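Local coordinates for protein 4-hydroxybutyrate coenzyme A transferase (Shewanella oneidensis, PDB 2OAS) that binds coenzyme A and probably transfers the CoA group between carboxylic acids such as 4-hydroxybutyrate and acetate, at residues Gly19-Thr24 / Lys110-Ile115; Ile48-Leu53 / Gly68-Arg73; Glu199-Gly204 / Thr223-Leu228. All coordinates share one frame; numbering follows the deposited sequence.

Overall arrangement
Contacts 1 and 2 belong to the same parallel sheet of the N-terminal acetyl-CoA hydrolase/transferase region, with centres about 9 Å apart. Strands 21-24 and 48-52 are neighbours there, so the four segments run across the sheet in the order 113-118, 21-24, 48-52, 70-74; in sequence, both segments of contact 2 fall between those of contact 1. Contact 3 comes later, tying the end of helix 188-200 to the loop before strand 229-230. It lies on the opposite side of the chain's centre, its centre about 43 Å from the centres of the other two, and touches neither. The first two contacts thus describe four consecutive strands of one sheet, whereas the third borders a separate, mixed sheet.

Contact 1 of 3, residues Gly19-Thr24 / Lys110-Ile115; sequences GETLWT and KIDTAI
Trp23, Thr21 and Thr113 bury much of the surface where strand 21-24 meets strand 113-115. Trp23 is gripped through its backbone: its N donates to Thr113 O at 3.0 Å, and its O accepts from Ile115 N at 2.7 Å in a nearly straight bond. With CG anti to the backbone N (chi1 166°), its indole swings out so that CD1 comes 4.1 Å from Ala114 CB, a methyl at the ring edge, while Trp23 CB rests 4.0 Å from Ile111 CG2. Phe104 meets this indole edge-to-face. The two strands run parallel in the register Leu22-Thr113, Trp23-Ala114, Thr24-Ile115, an inner pair of the open parallel sheet of this N-terminal domain. Ahead of that register a side chain joins the backbone pairing: Thr21 N donates to Asp112 OD2 at 2.9 Å, on the anti side and somewhat tilted out of the carboxylate plane, and Thr21 O takes Asp112 N at 2.8 Å, with Thr113 N a weak second donor. Thr21 CG2 lies 3.5 Å from Lys110 O. Replacing Asp112 by an alanine would probably leave Thr21 N without this acceptor and open a gap beside Glu20 CB. Thr113 lies alongside Leu22, pointing the same way, its buried OG1 lacking any polar partner in the model.

Contact 2 of 3, residues Ile48-Leu53 / Gly68-Arg73; sequences ITLLQL and GHLRHR
Two neighbouring parallel strands of the N-terminal sheet, 48-52 and 70-73, meet here, and Arg73 lays its chain along Leu51 on one face of the pair. Extended from CG to NE and with CG anti to the backbone N (chi1 -166°), the arginine runs side by side with the leucine, so that Leu51 CD2 touches Arg73 CD at 3.2 Å and sits at the edge of the guanidinium, near its plane. Thr49 turns its methyl to the same arginine, Thr49 CG2 lying 3.8 Å from Arg73 CB. The charged end goes beyond this chain: NH2 makes a salt bridge with Glu399 of the second subunit, tying this face of the sheet to the dimer contact. Like any parallel pair, the strands exchange bonds that step between alternate residues. Leu50 is held at both backbone atoms, its N donating to Arg71 O at 3.0 Å and its O receiving Arg73 N at 2.9 Å. At the N-terminal end Ile48 N reaches His69 O at 2.9 Å, whereas the bond from Gln52 N to Arg73 O toward the C-terminal end is weak. On the other face Leu70 lies against Ile48 and Leu50, though its CD1 is modelled too close to a neighbour and the detail of this packing is doubtful. There, too, Gln52 brings OE1 to the edge of the His72 ring, 3.3 Å from His72 CD2 and in the ring plane, the amide turned 74° against the imidazole. Trp23 and Thr24 of the adjoining strand cover other parts of Leu51 and Leu50.

Contact 3 of 3, residues Glu199-Gly204 / Thr223-Leu228; sequences ELVRDG and TGHKDL
Val201, following helix 188-200, is the first residue of its segment to meet the loop that precedes strand 229-230. Val201 O accepts a hydrogen bond of 2.7 Å from His225 NE2. The oxygen lies close to the plane of the imidazole, at the ring's edge, yet the donor stands 46° out of the carbonyl plane and the bond is bent, with an N-H...O angle of 136°. Val201 CG1, anti to the backbone N (chi1 -179°), packs 3.9 Å from His225 CD2, so the ring is met by both the carbonyl and the methyl of one residue. At Arg202 the chain passes the edge of the same ring, and its backbone O faces Leu228 CD1. The CB of Arg202 points away from the loop, and NH2 makes a weak hydrogen bond to Gly344 O. Asp203 then reaches across with its carboxylate: Asp203 OD1 accepts Lys226 N at 2.8 Å, approached from above the carboxylate plane, and also lies 3.2 Å from His225 CB. Lys226 CG comes within 3.6 Å of Asp203 OD1, but the bent lysine chain leaves NZ too distant for a salt bridge. Gly204 closes the segment. Gly204 N donates to Lys226 O at 3.0 Å, and Gly204 CA makes a C-H...O contact with Asp227 O. Leu228 CD1 fits against Gly204 N, at 3.5 Å. Lys226 is thus held at both its backbone N and O, shortly before strand 229-230, which lies next to strand 206-208 in the mixed sheet. Chemically, the corner is secured mainly by neutral backbone groups, with one imidazole N-H and one carboxylate oxygen as the side-chain contributors, rather than by ion pairs.

Contact 1 of 3, residues Gly19-Thr24 / Lys110-Ile115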
ATOM      1  N   GLY A  19      -3.215  -1.314  35.704  1.00 39.25           N
ATOM      2  CA  GLY A  19      -4.076  -0.849  34.635  1.00 38.96           C
ATOM      3  C   GLY A  19      -3.433   0.082  33.620  1.00 37.91           C
ATOM      4  O   GLY A  19      -4.082   0.484  32.645  1.00 37.94           O
ATOM      5  N   GLU A  20      -2.165   0.414  33.826  1.00 37.29           N
ATOM      6  CA  GLU A  20      -1.477   1.317  32.911  1.00 37.55           C
ATOM      7  C   GLU A  20      -1.112   0.697  31.563  1.00 36.97           C
ATOM      8  O   GLU A  20      -0.940  -0.518  31.437  1.00 36.04           O
ATOM      9  CB  GLU A  20      -0.203   1.882  33.561  1.00 36.79           C
ATOM     10  CG  GLU A  20      -0.463   2.781  34.769  1.00 37.86           C
ATOM     11  CD  GLU A  20       0.805   3.455  35.295  1.00 37.52           C
ATOM     12  OE1 GLU A  20       0.729   4.165  36.332  1.00 41.09           O
ATOM     13  OE2 GLU A  20       1.872   3.282  34.679  1.00 36.01           O
ATOM     14  N   THR A  21      -1.038   1.556  30.554  1.00 36.64           N
ATOM     15  CA  THR A  21      -0.646   1.136  29.220  1.00 36.20           C
ATOM     16  C   THR A  21       0.784   1.636  29.100  1.00 35.38           C
ATOM     17  O   THR A  21       1.049   2.833  29.227  1.00 36.47           O
ATOM     18  CB  THR A  21      -1.478   1.794  28.119  1.00 36.11           C
ATOM     19  OG1 THR A  21      -2.854   1.435  28.286  1.00 38.00           O
ATOM     20  CG2 THR A  21      -0.995   1.317  26.761  1.00 35.43           C
ATOM     21  N   LEU A  22       1.694   0.702  28.878  1.00 32.12           N
ATOM     22  CA  LEU A  22       3.098   0.998  28.777  1.00 31.39           C
ATOM     23  C   LEU A  22       3.683   0.852  27.371  1.00 30.99           C
ATOM     24  O   LEU A  22       3.196   0.079  26.527  1.00 30.04           O
ATOM     25  CB  LEU A  22       3.869   0.066  29.721  1.00 29.80           C
ATOM     26  CG  LEU A  22       3.531   0.068  31.218  1.00 30.94           C
ATOM     27  CD1 LEU A  22       4.325  -1.017  31.918  1.00 29.09           C
ATOM     28  CD2 LEU A  22       3.841   1.427  31.826  1.00 31.07           C
ATOM     29  N   TRP A  23       4.750   1.603  27.134  1.00 29.31           N
ATOM     30  CA  TRP A  23       5.468   1.527  25.875  1.00 28.02           C
ATOM     31  C   TRP A  23       6.909   1.248  26.241  1.00 26.73           C
ATOM     32  O   TRP A  23       7.402   1.748  27.252  1.00 26.78           O
ATOM     33  CB  TRP A  23       5.385   2.834  25.090  1.00 26.35           C
ATOM     34  CG  TRP A  23       6.391   2.855  23.987  1.00 26.95           C
ATOM     35  CD1 TRP A  23       7.634   3.431  24.022  1.00 26.53           C
ATOM     36  CD2 TRP A  23       6.281   2.207  22.719  1.00 25.21           C
ATOM     37  NE1 TRP A  23       8.302   3.185  22.848  1.00 26.43           N
ATOM     38  CE2 TRP A  23       7.491   2.440  22.025  1.00 25.38           C
ATOM     39  CE3 TRP A  23       5.274   1.464  22.091  1.00 26.15           C
ATOM     40  CZ2 TRP A  23       7.732   1.940  20.742  1.00 24.73           C
ATOM     41  CZ3 TRP A  23       5.511   0.963  20.809  1.00 26.09           C
ATOM     42  CH2 TRP A  23       6.733   1.213  20.149  1.00 25.85           C
ATOM     43  N   THR A  24       7.580   0.443  25.431  1.00 26.55           N
ATOM     44  CA  THR A  24       8.977   0.106  25.677  1.00 26.60           C
ATOM     45  C   THR A  24       9.859   0.402  24.483  1.00 26.58           C
ATOM     46  O   THR A  24       9.467   0.181  23.338  1.00 25.21           O
ATOM     47  CB  THR A  24       9.150  -1.411  26.026  1.00 26.70           C
ATOM     48  OG1 THR A  24      10.539  -1.719  26.083  1.00 28.71           O
ATOM     49  CG2 THR A  24       8.486  -2.301  24.967  1.00 23.33           C
ATOM     50  N   LYS A 110      -3.432   5.878  23.853  1.00 43.73           N
ATOM     51  CA  LYS A 110      -2.860   6.493  25.034  1.00 43.22           C
ATOM     52  C   LYS A 110      -1.685   5.694  25.581  1.00 41.45           C
ATOM     53  O   LYS A 110      -1.644   4.470  25.462  1.00 41.20           O
ATOM     54  CB  LYS A 110      -3.929   6.609  26.124  1.00 46.40           C
ATOM     55  CG  LYS A 110      -4.069   7.995  26.726  1.00 51.97           C
ATOM     56  CD  LYS A 110      -4.611   8.997  25.695  1.00 54.47           C
ATOM     57  CE  LYS A 110      -4.736  10.405  26.306  1.00 56.72           C
ATOM     58  NZ  LYS A 110      -5.275  11.425  25.352  1.00 57.39           N
ATOM     59  N   ILE A 111      -0.745   6.404  26.195  1.00 39.35           N
ATOM     60  CA  ILE A 111       0.426   5.791  26.797  1.00 36.89           C
ATOM     61  C   ILE A 111       0.637   6.419  28.167  1.00 36.73           C
ATOM     62  O   ILE A 111       0.900   7.616  28.269  1.00 36.89           O
ATOM     63  CB  ILE A 111       1.680   6.026  25.950  1.00 34.97           C
ATOM     64  CG1 ILE A 111       1.512   5.345  24.590  1.00 34.50           C
ATOM     65  CG2 ILE A 111       2.902   5.546  26.697  1.00 33.45           C
ATOM     66  CD1 ILE A 111       2.677   5.497  23.662  1.00 32.11           C
ATOM     67  N   ASP A 112       0.520   5.621  29.227  1.00 36.58           N
ATOM     68  CA  ASP A 112       0.699   6.154  30.578  1.00 36.56           C
ATOM     69  C   ASP A 112       2.166   6.323  30.929  1.00 34.89           C
ATOM     70  O   ASP A 112       2.543   7.275  31.599  1.00 35.28           O
ATOM     71  CB  ASP A 112       0.007   5.263  31.614  1.00 37.27           C
ATOM     72  CG  ASP A 112      -1.513   5.194  31.417  1.00 38.49           C
ATOM     73  OD1 ASP A 112      -2.151   6.254  31.252  1.00 36.94           O
ATOM     74  OD2 ASP A 112      -2.073   4.064  31.436  1.00 39.04           O
ATOM     75  N   THR A 113       2.998   5.398  30.483  1.00 33.66           N
ATOM     76  CA  THR A 113       4.420   5.512  30.764  1.00 33.24           C
ATOM     77  C   THR A 113       5.272   4.802  29.723  1.00 33.13           C
ATOM     78  O   THR A 113       4.922   3.726  29.229  1.00 31.77           O
ATOM     79  CB  THR A 113       4.777   4.973  32.188  1.00 34.95           C
ATOM     80  OG1 THR A 113       5.715   3.912  32.079  1.00 35.41           O
ATOM     81  CG2 THR A 113       3.546   4.494  32.920  1.00 32.68           C
ATOM     82  N   ALA A 114       6.402   5.418  29.392  1.00 32.66           N
ATOM     83  CA  ALA A 114       7.329   4.862  28.412  1.00 32.46           C
ATOM     84  C   ALA A 114       8.628   4.438  29.080  1.00 32.29           C
ATOM     85  O   ALA A 114       9.265   5.233  29.775  1.00 33.24           O
ATOM     86  CB  ALA A 114       7.628   5.886  27.338  1.00 32.30           C
ATOM     87  N   ILE A 115       9.019   3.187  28.872  1.00 29.98           N
ATOM     88  CA  ILE A 115      10.257   2.686  29.435  1.00 28.95           C
ATOM     89  C   ILE A 115      11.314   2.853  28.356  1.00 28.09           C
ATOM     90  O   ILE A 115      11.164   2.339  27.243  1.00 26.46           O
ATOM     91  CB  ILE A 115      10.181   1.181  29.772  1.00 30.81           C
ATOM     92  CG1 ILE A 115       8.866   0.853  30.489  1.00 32.98           C
ATOM     93  CG2 ILE A 115      11.387   0.801  30.617  1.00 29.97           C
ATOM     94  CD1 ILE A 115       8.644   1.625  31.766  1.00 36.07           C
TER

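Contact 2 of 3, residues Ile48-Leu53 / Gly68-Arg73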
ATOM      1  N   ILE A  48      -2.025  -4.715  33.166  1.00 40.52           N
ATOM      2  CA  ILE A  48      -0.933  -3.963  32.572  1.00 39.27           C
ATOM      3  C   ILE A  48      -0.775  -4.359  31.108  1.00 37.43           C
ATOM      4  O   ILE A  48      -0.578  -5.527  30.806  1.00 36.42           O
ATOM      5  CB  ILE A  48       0.408  -4.237  33.290  1.00 40.07           C
ATOM      6  CG1 ILE A  48       0.356  -3.701  34.725  1.00 39.06           C
ATOM      7  CG2 ILE A  48       1.556  -3.584  32.524  1.00 38.65           C
ATOM      8  CD1 ILE A  48       0.159  -2.206  34.835  1.00 37.57           C
ATOM      9  N   THR A  49      -0.891  -3.380  30.207  1.00 36.93           N
ATOM     10  CA  THR A  49      -0.727  -3.616  28.770  1.00 35.86           C
ATOM     11  C   THR A  49       0.602  -3.009  28.346  1.00 34.97           C
ATOM     12  O   THR A  49       0.924  -1.876  28.707  1.00 35.94           O
ATOM     13  CB  THR A  49      -1.824  -2.955  27.937  1.00 36.40           C
ATOM     14  OG1 THR A  49      -3.104  -3.444  28.339  1.00 37.40           O
ATOM     15  CG2 THR A  49      -1.624  -3.273  26.466  1.00 36.49           C
ATOM     16  N   LEU A  50       1.373  -3.765  27.577  1.00 34.42           N
ATOM     17  CA  LEU A  50       2.669  -3.295  27.118  1.00 34.60           C
ATOM     18  C   LEU A  50       2.748  -3.264  25.601  1.00 34.85           C
ATOM     19  O   LEU A  50       2.848  -4.313  24.954  1.00 35.90           O
ATOM     20  CB  LEU A  50       3.768  -4.194  27.682  1.00 34.83           C
ATOM     21  CG  LEU A  50       5.229  -3.817  27.453  1.00 34.80           C
ATOM     22  CD1 LEU A  50       6.080  -4.569  28.432  1.00 36.34           C
ATOM     23  CD2 LEU A  50       5.656  -4.148  26.038  1.00 35.64           C
ATOM     24  N   LEU A  51       2.706  -2.048  25.048  1.00 34.48           N
ATOM     25  CA  LEU A  51       2.792  -1.822  23.601  1.00 32.07           C
ATOM     26  C   LEU A  51       4.260  -1.935  23.212  1.00 30.15           C
ATOM     27  O   LEU A  51       5.141  -1.526  23.970  1.00 30.04           O
ATOM     28  CB  LEU A  51       2.256  -0.429  23.247  1.00 32.34           C
ATOM     29  CG  LEU A  51       0.744  -0.187  23.312  1.00 33.11           C
ATOM     30  CD1 LEU A  51       0.418   1.301  23.190  1.00 34.52           C
ATOM     31  CD2 LEU A  51       0.093  -0.954  22.190  1.00 34.58           C
ATOM     32  N   GLN A  52       4.528  -2.476  22.033  1.00 28.73           N
ATOM     33  CA  GLN A  52       5.915  -2.660  21.610  1.00 28.61           C
ATOM     34  C   GLN A  52       6.075  -3.007  20.135  1.00 29.28           C
ATOM     35  O   GLN A  52       5.107  -3.183  19.392  1.00 29.91           O
ATOM     36  CB  GLN A  52       6.539  -3.801  22.429  1.00 26.37           C
ATOM     37  CG  GLN A  52       6.140  -5.192  21.916  1.00 25.35           C
ATOM     38  CD  GLN A  52       6.275  -6.309  22.958  1.00 24.12           C
ATOM     39  OE1 GLN A  52       5.544  -6.336  23.949  1.00 22.56           O
ATOM     40  NE2 GLN A  52       7.205  -7.229  22.728  1.00 20.97           N
ATOM     41  N   LEU A  53       7.327  -3.111  19.731  1.00 30.52           N
ATOM     42  CA  LEU A  53       7.685  -3.490  18.376  1.00 31.40           C
ATOM     43  C   LEU A  53       8.561  -4.714  18.625  1.00 31.88           C
ATOM     44  O   LEU A  53       8.382  -5.412  19.625  1.00 31.88           O
ATOM     45  CB  LEU A  53       8.483  -2.367  17.706  1.00 30.36           C
ATOM     46  CG  LEU A  53       7.752  -1.297  16.870  1.00 31.17           C
ATOM     47  CD1 LEU A  53       6.413  -0.921  17.459  1.00 31.33           C
ATOM     48  CD2 LEU A  53       8.638  -0.080  16.768  1.00 30.69           C
ATOM     49  N   GLY A  68      -2.092 -12.603  33.524  1.00 46.67           N
ATOM     50  CA  GLY A  68      -3.086 -12.087  34.439  1.00 45.30           C
ATOM     51  C   GLY A  68      -2.635 -10.756  35.008  1.00 44.72           C
ATOM     52  O   GLY A  68      -3.456  -9.975  35.498  1.00 46.61           O
ATOM     53  N   HIS A  69      -1.335 -10.494  34.955  1.00 42.90           N
ATOM     54  CA  HIS A  69      -0.818  -9.230  35.456  1.00 42.93           C
ATOM     55  C   HIS A  69      -0.457  -8.307  34.297  1.00 41.82           C
ATOM     56  O   HIS A  69      -0.793  -7.127  34.296  1.00 41.33           O
ATOM     57  CB  HIS A  69       0.416  -9.457  36.335  1.00 42.59           C
ATOM     58  CG  HIS A  69       0.175 -10.383  37.483  1.00 43.51           C
ATOM     59  ND1 HIS A  69       0.082 -11.750  37.327  1.00 45.52           N
ATOM     60  CD2 HIS A  69      -0.014 -10.140  38.801  1.00 43.12           C
ATOM     61  CE1 HIS A  69      -0.151 -12.312  38.499  1.00 44.40           C
ATOM     62  NE2 HIS A  69      -0.214 -11.356  39.411  1.00 44.63           N
ATOM     63  N   LEU A  70       0.213  -8.868  33.299  1.00 40.60           N
ATOM     64  CA  LEU A  70       0.639  -8.103  32.149  1.00 38.53           C
ATOM     65  C   LEU A  70       0.326  -8.835  30.856  1.00 37.27           C
ATOM     66  O   LEU A  70       0.339 -10.057  30.820  1.00 36.43           O
ATOM     67  CB  LEU A  70       2.143  -7.843  32.254  1.00 39.27           C
ATOM     68  CG  LEU A  70       2.899  -7.341  31.022  1.00 39.40           C
ATOM     69  CD1 LEU A  70       2.138  -6.213  30.364  1.00 41.56           C
ATOM     70  CD2 LEU A  70       4.268  -6.876  31.440  1.00 39.54           C
ATOM     71  N   ARG A  71       0.024  -8.088  29.800  1.00 36.42           N
ATOM     72  CA  ARG A  71      -0.268  -8.679  28.506  1.00 36.03           C
ATOM     73  C   ARG A  71       0.473  -7.868  27.459  1.00 33.86           C
ATOM     74  O   ARG A  71       0.528  -6.652  27.556  1.00 34.57           O
ATOM     75  CB  ARG A  71      -1.781  -8.665  28.236  1.00 37.46           C
ATOM     76  CG  ARG A  71      -2.190  -9.015  26.794  1.00 42.76           C
ATOM     77  CD  ARG A  71      -3.715  -9.155  26.604  1.00 44.99           C
ATOM     78  NE  ARG A  71      -4.154 -10.542  26.756  1.00 49.09           N
ATOM     79  CZ  ARG A  71      -4.444 -11.359  25.745  1.00 50.03           C
ATOM     80  NH1 ARG A  71      -4.359 -10.934  24.493  1.00 50.16           N
ATOM     81  NH2 ARG A  71      -4.788 -12.615  25.990  1.00 51.46           N
ATOM     82  N   HIS A  72       1.068  -8.545  26.482  1.00 32.20           N
ATOM     83  CA  HIS A  72       1.801  -7.876  25.414  1.00 32.06           C
ATOM     84  C   HIS A  72       0.896  -7.467  24.250  1.00 30.88           C
ATOM     85  O   HIS A  72       0.054  -8.252  23.828  1.00 30.33           O
ATOM     86  CB  HIS A  72       2.916  -8.795  24.886  1.00 31.20           C
ATOM     87  CG  HIS A  72       3.934  -9.160  25.919  1.00 29.51           C
ATOM     88  ND1 HIS A  72       3.808 -10.267  26.727  1.00 29.95           N
ATOM     89  CD2 HIS A  72       5.065  -8.528  26.322  1.00 29.77           C
ATOM     90  CE1 HIS A  72       4.815 -10.302  27.583  1.00 28.24           C
ATOM     91  NE2 HIS A  72       5.592  -9.258  27.358  1.00 28.39           N
ATOM     92  N   ARG A  73       1.071  -6.238  23.755  1.00 31.32           N
ATOM     93  CA  ARG A  73       0.302  -5.716  22.611  1.00 31.74           C
ATOM     94  C   ARG A  73       1.356  -5.391  21.557  1.00 32.29           C
ATOM     95  O   ARG A  73       2.002  -4.352  21.613  1.00 32.68           O
ATOM     96  CB  ARG A  73      -0.474  -4.458  22.992  1.00 29.43           C
ATOM     97  CG  ARG A  73      -1.547  -4.046  21.980  1.00 30.44           C
ATOM     98  CD  ARG A  73      -2.424  -2.939  22.554  1.00 30.50           C
ATOM     99  NE  ARG A  73      -3.417  -2.415  21.621  1.00 29.29           N
ATOM    100  CZ  ARG A  73      -4.564  -3.015  21.315  1.00 28.09           C
ATOM    101  NH1 ARG A  73      -4.879  -4.180  21.866  1.00 28.83           N
ATOM    102  NH2 ARG A  73      -5.411  -2.432  20.477  1.00 27.88           N
TER

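Contact 3 of 3, residues Glu199-Gly204 / Thr223-Leu228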
ATOM      1  N   GLU A 199      23.361  -7.915  -9.069  1.00 46.37           N
ATOM      2  CA  GLU A 199      23.326  -7.522 -10.473  1.00 48.37           C
ATOM      3  C   GLU A 199      22.274  -6.461 -10.784  1.00 47.28           C
ATOM      4  O   GLU A 199      22.364  -5.781 -11.805  1.00 46.99           O
ATOM      5  CB  GLU A 199      23.115  -8.741 -11.372  1.00 52.29           C
ATOM      6  CG  GLU A 199      24.401  -9.500 -11.665  1.00 58.00           C
ATOM      7  CD  GLU A 199      24.189 -10.706 -12.582  1.00 61.61           C
ATOM      8  OE1 GLU A 199      23.457 -11.650 -12.183  1.00 63.59           O
ATOM      9  OE2 GLU A 199      24.755 -10.707 -13.704  1.00 64.08           O
ATOM     10  N   LEU A 200      21.288  -6.314  -9.898  1.00 45.64           N
ATOM     11  CA  LEU A 200      20.253  -5.309 -10.100  1.00 43.86           C
ATOM     12  C   LEU A 200      20.691  -3.953  -9.551  1.00 42.44           C
ATOM     13  O   LEU A 200      20.137  -2.924  -9.925  1.00 42.11           O
ATOM     14  CB  LEU A 200      18.935  -5.723  -9.433  1.00 44.20           C
ATOM     15  CG  LEU A 200      18.044  -6.784 -10.093  1.00 44.93           C
ATOM     16  CD1 LEU A 200      17.738  -6.401 -11.531  1.00 45.35           C
ATOM     17  CD2 LEU A 200      18.736  -8.112 -10.053  1.00 46.38           C
ATOM     18  N   VAL A 201      21.693  -3.960  -8.674  1.00 41.42           N
ATOM     19  CA  VAL A 201      22.188  -2.727  -8.067  1.00 41.24           C
ATOM     20  C   VAL A 201      23.126  -1.927  -8.964  1.00 41.30           C
ATOM     21  O   VAL A 201      24.178  -2.416  -9.372  1.00 40.86           O
ATOM     22  CB  VAL A 201      22.920  -3.014  -6.736  1.00 40.04           C
ATOM     23  CG1 VAL A 201      23.404  -1.716  -6.103  1.00 37.50           C
ATOM     24  CG2 VAL A 201      21.999  -3.759  -5.800  1.00 38.97           C
ATOM     25  N   ARG A 202      22.739  -0.690  -9.250  1.00 42.72           N
ATOM     26  CA  ARG A 202      23.546   0.200 -10.085  1.00 43.27           C
ATOM     27  C   ARG A 202      24.308   1.175  -9.210  1.00 43.51           C
ATOM     28  O   ARG A 202      23.938   1.415  -8.060  1.00 42.50           O
ATOM     29  CB  ARG A 202      22.661   0.991 -11.050  1.00 44.44           C
ATOM     30  CG  ARG A 202      21.899   0.155 -12.056  1.00 45.98           C
ATOM     31  CD  ARG A 202      21.368   1.040 -13.167  1.00 46.01           C
ATOM     32  NE  ARG A 202      20.310   1.944 -12.727  1.00 46.46           N
ATOM     33  CZ  ARG A 202      19.032   1.596 -12.594  1.00 47.02           C
ATOM     34  NH1 ARG A 202      18.656   0.352 -12.862  1.00 47.68           N
ATOM     35  NH2 ARG A 202      18.125   2.494 -12.221  1.00 45.26           N
ATOM     36  N   ASP A 203      25.383   1.734  -9.753  1.00 44.84           N
ATOM     37  CA  ASP A 203      26.171   2.702  -8.996  1.00 43.60           C
ATOM     38  C   ASP A 203      25.290   3.889  -8.655  1.00 42.52           C
ATOM     39  O   ASP A 203      24.340   4.196  -9.379  1.00 42.07           O
ATOM     40  CB  ASP A 203      27.390   3.167  -9.796  1.00 45.00           C
ATOM     41  CG  ASP A 203      28.497   2.126  -9.832  1.00 47.16           C
ATOM     42  OD1 ASP A 203      28.745   1.486  -8.791  1.00 48.23           O
ATOM     43  OD2 ASP A 203      29.132   1.951 -10.894  1.00 49.33           O
ATOM     44  N   GLY A 204      25.600   4.534  -7.535  1.00 41.36           N
ATOM     45  CA  GLY A 204      24.841   5.694  -7.102  1.00 40.17           C
ATOM     46  C   GLY A 204      23.467   5.384  -6.537  1.00 38.76           C
ATOM     47  O   GLY A 204      22.695   6.305  -6.248  1.00 39.47           O
ATOM     48  N   THR A 223      31.033  -4.542  -3.082  1.00 46.19           N
ATOM     49  CA  THR A 223      32.354  -3.968  -2.835  1.00 46.23           C
ATOM     50  C   THR A 223      32.987  -3.403  -4.101  1.00 45.88           C
ATOM     51  O   THR A 223      34.089  -2.857  -4.062  1.00 45.51           O
ATOM     52  CB  THR A 223      33.322  -5.010  -2.215  1.00 46.77           C
ATOM     53  OG1 THR A 223      33.523  -6.095  -3.126  1.00 48.63           O
ATOM     54  CG2 THR A 223      32.760  -5.549  -0.906  1.00 45.85           C
ATOM     55  N   GLY A 224      32.280  -3.543  -5.219  1.00 45.93           N
ATOM     56  CA  GLY A 224      32.777  -3.037  -6.482  1.00 45.99           C
ATOM     57  C   GLY A 224      32.041  -1.795  -6.953  1.00 46.62           C
ATOM     58  O   GLY A 224      32.504  -1.102  -7.858  1.00 47.40           O
ATOM     59  N   HIS A 225      30.892  -1.507  -6.345  1.00 45.97           N
ATOM     60  CA  HIS A 225      30.118  -0.336  -6.729  1.00 45.95           C
ATOM     61  C   HIS A 225      30.716   0.931  -6.127  1.00 45.78           C
ATOM     62  O   HIS A 225      31.748   0.880  -5.471  1.00 45.72           O
ATOM     63  CB  HIS A 225      28.666  -0.490  -6.282  1.00 45.95           C
ATOM     64  CG  HIS A 225      27.929  -1.594  -6.976  1.00 45.95           C
ATOM     65  ND1 HIS A 225      28.282  -2.921  -6.852  1.00 44.79           N
ATOM     66  CD2 HIS A 225      26.856  -1.566  -7.804  1.00 45.54           C
ATOM     67  CE1 HIS A 225      27.458  -3.662  -7.573  1.00 44.91           C
ATOM     68  NE2 HIS A 225      26.585  -2.863  -8.161  1.00 44.57           N
ATOM     69  N   LYS A 226      30.062   2.064  -6.357  1.00 46.56           N
ATOM     70  CA  LYS A 226      30.530   3.340  -5.830  1.00 46.99           C
ATOM     71  C   LYS A 226      29.437   4.394  -5.778  1.00 45.41           C
ATOM     72  O   LYS A 226      28.456   4.329  -6.515  1.00 45.91           O
ATOM     73  CB  LYS A 226      31.715   3.862  -6.645  1.00 48.34           C
ATOM     74  CG  LYS A 226      31.644   3.557  -8.131  1.00 50.64           C
ATOM     75  CD  LYS A 226      32.850   4.119  -8.893  1.00 53.99           C
ATOM     76  CE  LYS A 226      34.188   3.789  -8.213  1.00 54.89           C
ATOM     77  NZ  LYS A 226      34.424   2.326  -8.057  1.00 54.69           N
ATOM     78  N   ASP A 227      29.625   5.357  -4.887  1.00 44.85           N
ATOM     79  CA  ASP A 227      28.688   6.458  -4.681  1.00 45.67           C
ATOM     80  C   ASP A 227      27.322   5.974  -4.242  1.00 44.98           C
ATOM     81  O   ASP A 227      26.303   6.590  -4.553  1.00 44.80           O
ATOM     82  CB  ASP A 227      28.536   7.303  -5.944  1.00 46.49           C
ATOM     83  CG  ASP A 227      29.854   7.849  -6.438  1.00 47.63           C
ATOM     84  OD1 ASP A 227      30.735   8.127  -5.596  1.00 47.76           O
ATOM     85  OD2 ASP A 227      29.999   8.010  -7.667  1.00 49.55           O
ATOM     86  N   LEU A 228      27.304   4.858  -3.524  1.00 43.00           N
ATOM     87  CA  LEU A 228      26.061   4.307  -3.030  1.00 40.52           C
ATOM     88  C   LEU A 228      25.571   5.114  -1.838  1.00 38.76           C
ATOM     89  O   LEU A 228      26.367   5.602  -1.039  1.00 40.15           O
ATOM     90  CB  LEU A 228      26.256   2.854  -2.626  1.00 40.86           C
ATOM     91  CG  LEU A 228      25.842   1.773  -3.628  1.00 41.61           C
ATOM     92  CD1 LEU A 228      26.189   2.178  -5.047  1.00 40.68           C
ATOM     93  CD2 LEU A 228      26.531   0.467  -3.239  1.00 41.02           C
TER